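Local coordinates for chromosome partition protein Smc (Pyrococcus yayanosii, PDB 5XEI) that probably binds and hydrolyses ATP through its ABC-type head domain and binds DNA, serving chromosome condensation and partitioning, at residues Lys6-Gly11 against Asn17-Ile22; Ala45-Leu50 against Lys56-Thr61. All coordinates share one frame; numbering follows the deposited sequence.

Contact 1 (Lys6-Gly11 against Asn17-Ile22); sequences KLELKG and NRKVVI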
loop_
_atom_site.group_PDB
_atom_site.type_symbol
_atom_site.label_atom_id
_atom_site.label_comp_id
_atom_site.label_asym_id
_atom_site.label_seq_id
_atom_site.Cartn_x
_atom_site.Cartn_y
_atom_site.Cartn_z
ATOM N N LYS A 6 -12.383 32.944 -11.143
ATOM C CA LYS A 6 -13.045 33.971 -10.345
ATOM C C LYS A 6 -13.482 33.396 -9.004
ATOM O O LYS A 6 -13.437 32.185 -8.763
ATOM C CB LYS A 6 -14.258 34.547 -11.067
ATOM C CG LYS A 6 -15.407 33.571 -11.143
ATOM C CD LYS A 6 -16.527 34.140 -11.970
ATOM C CE LYS A 6 -17.600 33.086 -12.219
ATOM N NZ LYS A 6 -18.773 33.607 -12.982
ATOM N N LEU A 7 -13.963 34.288 -8.153
ATOM C CA LEU A 7 -14.363 33.935 -6.806
ATOM C C LEU A 7 -15.607 34.731 -6.441
ATOM O O LEU A 7 -15.693 35.925 -6.736
ATOM C CB LEU A 7 -13.203 34.194 -5.837
ATOM C CG LEU A 7 -13.349 33.952 -4.346
ATOM C CD1 LEU A 7 -13.251 32.476 -4.112
ATOM C CD2 LEU A 7 -12.196 34.614 -3.664
ATOM N N GLU A 8 -16.579 34.062 -5.821
ATOM C CA GLU A 8 -17.861 34.674 -5.488
ATOM C C GLU A 8 -18.172 34.530 -4.012
ATOM O O GLU A 8 -18.213 33.409 -3.483
ATOM C CB GLU A 8 -19.011 34.084 -6.296
ATOM C CG GLU A 8 -18.664 33.930 -7.742
ATOM C CD GLU A 8 -19.871 33.617 -8.592
ATOM O OE1 GLU A 8 -20.514 32.578 -8.326
ATOM O OE2 GLU A 8 -20.149 34.382 -9.545
ATOM N N LEU A 9 -18.447 35.669 -3.383
ATOM C CA LEU A 9 -18.816 35.746 -1.982
ATOM C C LEU A 9 -20.262 36.200 -1.877
ATOM O O LEU A 9 -20.645 37.194 -2.500
ATOM C CB LEU A 9 -17.911 36.724 -1.231
ATOM C CG LEU A 9 -16.425 36.380 -1.114
ATOM C CD1 LEU A 9 -15.654 36.880 -2.322
ATOM C CD2 LEU A 9 -15.841 36.964 0.155
ATOM N N LYS A 10 -21.065 35.477 -1.100
ATOM C CA LYS A 10 -22.370 35.979 -0.687
ATOM C C LYS A 10 -22.556 35.705 0.798
ATOM O O LYS A 10 -22.543 34.549 1.224
ATOM C CB LYS A 10 -23.502 35.366 -1.512
ATOM C CG LYS A 10 -24.856 35.990 -1.212
ATOM C CD LYS A 10 -25.764 36.046 -2.442
ATOM C CE LYS A 10 -26.953 35.091 -2.325
ATOM N NZ LYS A 10 -27.657 34.902 -3.634
ATOM N N GLY A 11 -22.689 36.773 1.582
ATOM C CA GLY A 11 -22.858 36.659 3.014
ATOM C C GLY A 11 -21.618 36.330 3.800
ATOM O O GLY A 11 -21.733 35.803 4.906
ATOM N N ASN A 17 -24.814 41.107 1.874
ATOM C CA ASN A 17 -25.677 40.056 1.331
ATOM C C ASN A 17 -25.632 40.015 -0.189
ATOM O O ASN A 17 -25.921 38.974 -0.784
ATOM C CB ASN A 17 -27.124 40.246 1.779
ATOM C CG ASN A 17 -27.232 40.589 3.230
ATOM O OD1 ASN A 17 -27.469 41.742 3.590
ATOM N ND2 ASN A 17 -27.037 39.589 4.087
ATOM N N ARG A 18 -25.306 41.135 -0.830
ATOM C CA ARG A 18 -25.090 41.133 -2.273
ATOM C C ARG A 18 -23.999 40.131 -2.642
ATOM O O ARG A 18 -22.913 40.132 -2.056
ATOM C CB ARG A 18 -24.708 42.537 -2.748
ATOM C CG ARG A 18 -25.813 43.540 -2.537
ATOM C CD ARG A 18 -25.472 44.937 -3.044
ATOM N NE ARG A 18 -25.016 45.861 -1.998
ATOM C CZ ARG A 18 -25.768 46.319 -0.990
ATOM N NH1 ARG A 18 -27.027 45.910 -0.844
ATOM N NH2 ARG A 18 -25.256 47.185 -0.109
ATOM N N LYS A 19 -24.305 39.246 -3.589
ATOM C CA LYS A 19 -23.263 38.428 -4.192
ATOM C C LYS A 19 -22.148 39.334 -4.720
ATOM O O LYS A 19 -22.397 40.459 -5.162
ATOM C CB LYS A 19 -23.870 37.581 -5.310
ATOM C CG LYS A 19 -22.933 36.645 -6.055
ATOM C CD LYS A 19 -23.673 36.079 -7.268
ATOM C CE LYS A 19 -22.948 34.924 -7.927
ATOM N NZ LYS A 19 -23.582 34.526 -9.233
ATOM N N VAL A 20 -20.908 38.862 -4.620
ATOM C CA VAL A 20 -19.729 39.609 -5.048
ATOM C C VAL A 20 -18.891 38.706 -5.938
ATOM O O VAL A 20 -18.557 37.588 -5.539
ATOM C CB VAL A 20 -18.892 40.078 -3.851
ATOM C CG1 VAL A 20 -17.629 40.718 -4.337
ATOM C CG2 VAL A 20 -19.681 41.026 -3.007
ATOM N N VAL A 21 -18.541 39.181 -7.127
ATOM C CA VAL A 21 -17.779 38.388 -8.091
ATOM C C VAL A 21 -16.410 39.021 -8.288
ATOM O O VAL A 21 -16.295 40.168 -8.738
ATOM C CB VAL A 21 -18.514 38.258 -9.429
ATOM C CG1 VAL A 21 -17.656 37.476 -10.392
ATOM C CG2 VAL A 21 -19.867 37.590 -9.214
ATOM N N ILE A 22 -15.361 38.273 -7.960
ATOM C CA ILE A 22 -14.017 38.803 -8.003
ATOM C C ILE A 22 -13.259 38.068 -9.119
ATOM O O ILE A 22 -12.966 36.877 -8.983
ATOM C CB ILE A 22 -13.319 38.653 -6.651
ATOM C CG1 ILE A 22 -14.205 39.317 -5.593
ATOM C CG2 ILE A 22 -11.912 39.236 -6.712
ATOM C CD1 ILE A 22 -13.698 39.194 -4.178
#
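Glu8 OE2 is held by two lysines: Lys19 NZ at 3.5 Å in a salt bridge from the partner strand, and Lys6 NZ, longer at 3.8 Å, from its own. The other oxygen, OE1, is hydrogen-bonded to Tyr85 OH of the neighbouring strand 80-87. Lys19 reaches across because CG stands anti to its backbone N (chi1 -179°) and the chain beyond stays extended, which carries CE to 3.3 Å from Glu8 OE2. Val21, the non-hydrogen-bonded partner of Glu8, runs alongside it and brings its CG2 to 3.2 Å from Glu8 OE2. Its CG1 packs at 3.9 Å against CD of Lys6, whose long aliphatic chain suits a spot beside a valine.

Between the strands, Leu7 with Ile22 and Leu9 with Val20 are hydrogen-bonded pairs, two backbone bonds each; Ile22 N to Leu7 O measures 2.7 Å. Their side chains lie on the face opposite Glu8 and Val21, where Leu9 CD1 and Ile22 CD1 meet at 3.6 Å, the ends of the two chains at an angle. Leu7, Leu9 and Ile22 face helix 41-49, while Val20 and Ile22 also pack on Val504, so branched apolar residues fit here.

The antiparallel hairpin is therefore two-sided, apolar toward the helix and ionic on the reverse, where two lysines and a tyrosine hydroxyl around one carboxylate would probably favour its charged form.

Contact 2 (Ala45-Leu50 against Lys56-Thr61); sequences AILFVL and KAMRAT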
loop_
_atom_site.group_PDB
_atom_site.type_symbol
_atom_site.label_atom_id
_atom_site.label_comp_id
_atom_site.label_asym_id
_atom_site.label_seq_id
_atom_site.Cartn_x
_atom_site.Cartn_y
_atom_site.Cartn_z
ATOM N N ALA A 45 -11.639 33.699 2.417
ATOM C CA ALA A 45 -12.673 33.075 1.610
ATOM C C ALA A 45 -12.119 31.852 0.901
ATOM O O ALA A 45 -12.739 30.776 0.907
ATOM C CB ALA A 45 -13.229 34.086 0.605
ATOM N N ILE A 46 -10.933 31.992 0.306
ATOM C CA ILE A 46 -10.370 30.900 -0.477
ATOM C C ILE A 46 -10.105 29.692 0.416
ATOM O O ILE A 46 -10.395 28.547 0.041
ATOM C CB ILE A 46 -9.107 31.385 -1.215
ATOM C CG1 ILE A 46 -9.478 32.545 -2.142
ATOM C CG2 ILE A 46 -8.479 30.273 -2.020
ATOM C CD1 ILE A 46 -8.376 32.940 -3.116
ATOM N N LEU A 47 -9.580 29.929 1.623
ATOM C CA LEU A 47 -9.370 28.825 2.556
ATOM C C LEU A 47 -10.695 28.203 2.977
ATOM O O LEU A 47 -10.817 26.977 3.079
ATOM C CB LEU A 47 -8.584 29.326 3.764
ATOM C CG LEU A 47 -8.363 28.496 5.029
ATOM C CD1 LEU A 47 -7.701 27.176 4.736
ATOM C CD2 LEU A 47 -7.476 29.297 5.958
ATOM N N PHE A 48 -11.703 29.038 3.215
ATOM C CA PHE A 48 -13.023 28.519 3.519
ATOM C C PHE A 48 -13.499 27.582 2.418
ATOM O O PHE A 48 -13.873 26.432 2.689
ATOM C CB PHE A 48 -14.005 29.676 3.723
ATOM C CG PHE A 48 -15.432 29.227 3.902
ATOM C CD1 PHE A 48 -15.823 28.545 5.052
ATOM C CD2 PHE A 48 -16.374 29.449 2.901
ATOM C CE1 PHE A 48 -17.133 28.112 5.209
ATOM C CE2 PHE A 48 -17.684 29.013 3.050
ATOM C CZ PHE A 48 -18.063 28.345 4.205
ATOM N N VAL A 49 -13.457 28.035 1.161
ATOM C CA VAL A 49 -14.036 27.217 0.093
ATOM C C VAL A 49 -13.228 25.951 -0.203
ATOM O O VAL A 49 -13.785 24.993 -0.744
ATOM C CB VAL A 49 -14.227 28.027 -1.202
ATOM C CG1 VAL A 49 -12.890 28.183 -1.961
ATOM C CG2 VAL A 49 -15.309 27.354 -2.064
ATOM N N LEU A 50 -11.933 25.898 0.131
ATOM C CA LEU A 50 -11.175 24.660 -0.018
ATOM C C LEU A 50 -11.361 23.728 1.156
ATOM O O LEU A 50 -10.420 23.009 1.517
ATOM C CB LEU A 50 -9.689 24.949 -0.212
ATOM C CG LEU A 50 -9.443 25.876 -1.394
ATOM C CD1 LEU A 50 -7.957 26.092 -1.645
ATOM C CD2 LEU A 50 -10.172 25.345 -2.641
ATOM N N LYS A 56 -9.400 29.322 13.527
ATOM C CA LYS A 56 -8.453 30.420 13.738
ATOM C C LYS A 56 -7.923 30.962 12.417
ATOM O O LYS A 56 -7.751 32.179 12.260
ATOM C CB LYS A 56 -7.268 29.971 14.601
ATOM C CG LYS A 56 -6.051 30.904 14.444
ATOM C CD LYS A 56 -4.690 30.244 14.702
ATOM C CE LYS A 56 -3.558 31.254 14.445
ATOM N NZ LYS A 56 -2.291 30.948 15.184
ATOM N N ALA A 57 -7.641 30.070 11.461
ATOM C CA ALA A 57 -6.951 30.488 10.250
ATOM C C ALA A 57 -7.842 31.309 9.326
ATOM O O ALA A 57 -7.327 32.155 8.578
ATOM C CB ALA A 57 -6.387 29.271 9.521
ATOM N N MET A 58 -9.157 31.108 9.371
ATOM C CA MET A 58 -10.070 32.000 8.664
ATOM C C MET A 58 -10.401 33.256 9.471
ATOM O O MET A 58 -11.253 34.043 9.036
ATOM C CB MET A 58 -11.345 31.248 8.269
ATOM C CG MET A 58 -11.149 30.358 7.044
ATOM S SD MET A 58 -12.261 28.916 6.925
ATOM C CE MET A 58 -11.892 28.033 8.441
ATOM N N ARG A 59 -9.720 33.453 10.617
ATOM C CA ARG A 59 -9.803 34.655 11.464
ATOM C C ARG A 59 -11.239 35.000 11.827
ATOM O O ARG A 59 -11.627 36.172 11.871
ATOM C CB ARG A 59 -9.102 35.865 10.836
ATOM C CG ARG A 59 -7.846 35.551 10.051
ATOM C CD ARG A 59 -7.324 36.819 9.354
ATOM N NE ARG A 59 -8.436 37.683 9.001
ATOM C CZ ARG A 59 -8.329 38.677 8.132
ATOM N NH1 ARG A 59 -7.164 38.887 7.540
ATOM N NH2 ARG A 59 -9.366 39.461 7.846
ATOM N N ALA A 60 -12.041 33.975 12.063
ATOM C CA ALA A 60 -13.319 34.124 12.728
ATOM C C ALA A 60 -13.174 33.535 14.120
ATOM O O ALA A 60 -12.454 32.545 14.306
ATOM C CB ALA A 60 -14.444 33.431 11.952
ATOM N N THR A 61 -13.820 34.162 15.110
ATOM C CA THR A 61 -13.752 33.609 16.461
ATOM C C THR A 61 -14.308 32.183 16.491
ATOM O O THR A 61 -13.793 31.320 17.212
ATOM C CB THR A 61 -14.486 34.522 17.458
ATOM O OG1 THR A 61 -15.874 34.166 17.533
ATOM C CG2 THR A 61 -14.368 35.990 17.037
#
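Helix 41-49 ends within the segment Ala45-Leu50, where Leu50 is the first residue to leave helical geometry; Lys56-Thr61 belongs to the loop after it and begins with a type I beta turn closed by Arg59 N to Lys56 O at 2.9 Å. The backbones come nearest at Phe48 and Met58, whose CA atoms are 6.9 Å apart, so side chains bridge the gap.

Met58 does most of this. With CG anti to its own carbonyl carbon (chi1 -78°) and a bend at chi3, it lays its sulfur against the helix, SD lying 3.5 Å from Phe48 CA. The same sulfur sits at the edge of the Phe48 ring, 5.3 Å from the centroid and close to the ring plane, a Met-aromatic contact. Meanwhile Met58 CG meets Leu47 CG at 3.9 Å, and Leu47 CD2 touches Ala57 CB at 3.7 Å, a small methyl that lets the turn come close. Replacing Met58 by alanine removes CG, SD and CE, and would probably open a gap beside Leu47 and deprive the Phe48 ring edge of its sulfur partner.

The arrangement is apolar packing of a loop on the helix that follows the P-loop of an ABC-type ATPase head, near the predicted ATP-binding residue Asn41.

In the fold
Helix 41-49 connects the two contacts: Ile46 and Ala45, within the helical segment of contact 2, pack on Leu7 and Leu9 of contact 1, with Leu7 CD2 to Ile46 CG1 at 3.7 Å. The helix thus lies between the 6-11/17-22 hairpin and the 56-61 loop. Contact 1 joins neighbouring strands at one edge of the antiparallel sheet, by backbone bonds as well as side chains, and combines a largely buried apolar face with one where buried Glu8 meets lysines nearer the solvent. Contact 2 buries about a third as much surface and relies on apolar and sulfur contacts, with Phe48 and Met58 buried, Leu47 and Ala57 nearer the surface. Both belong to the ATPase head.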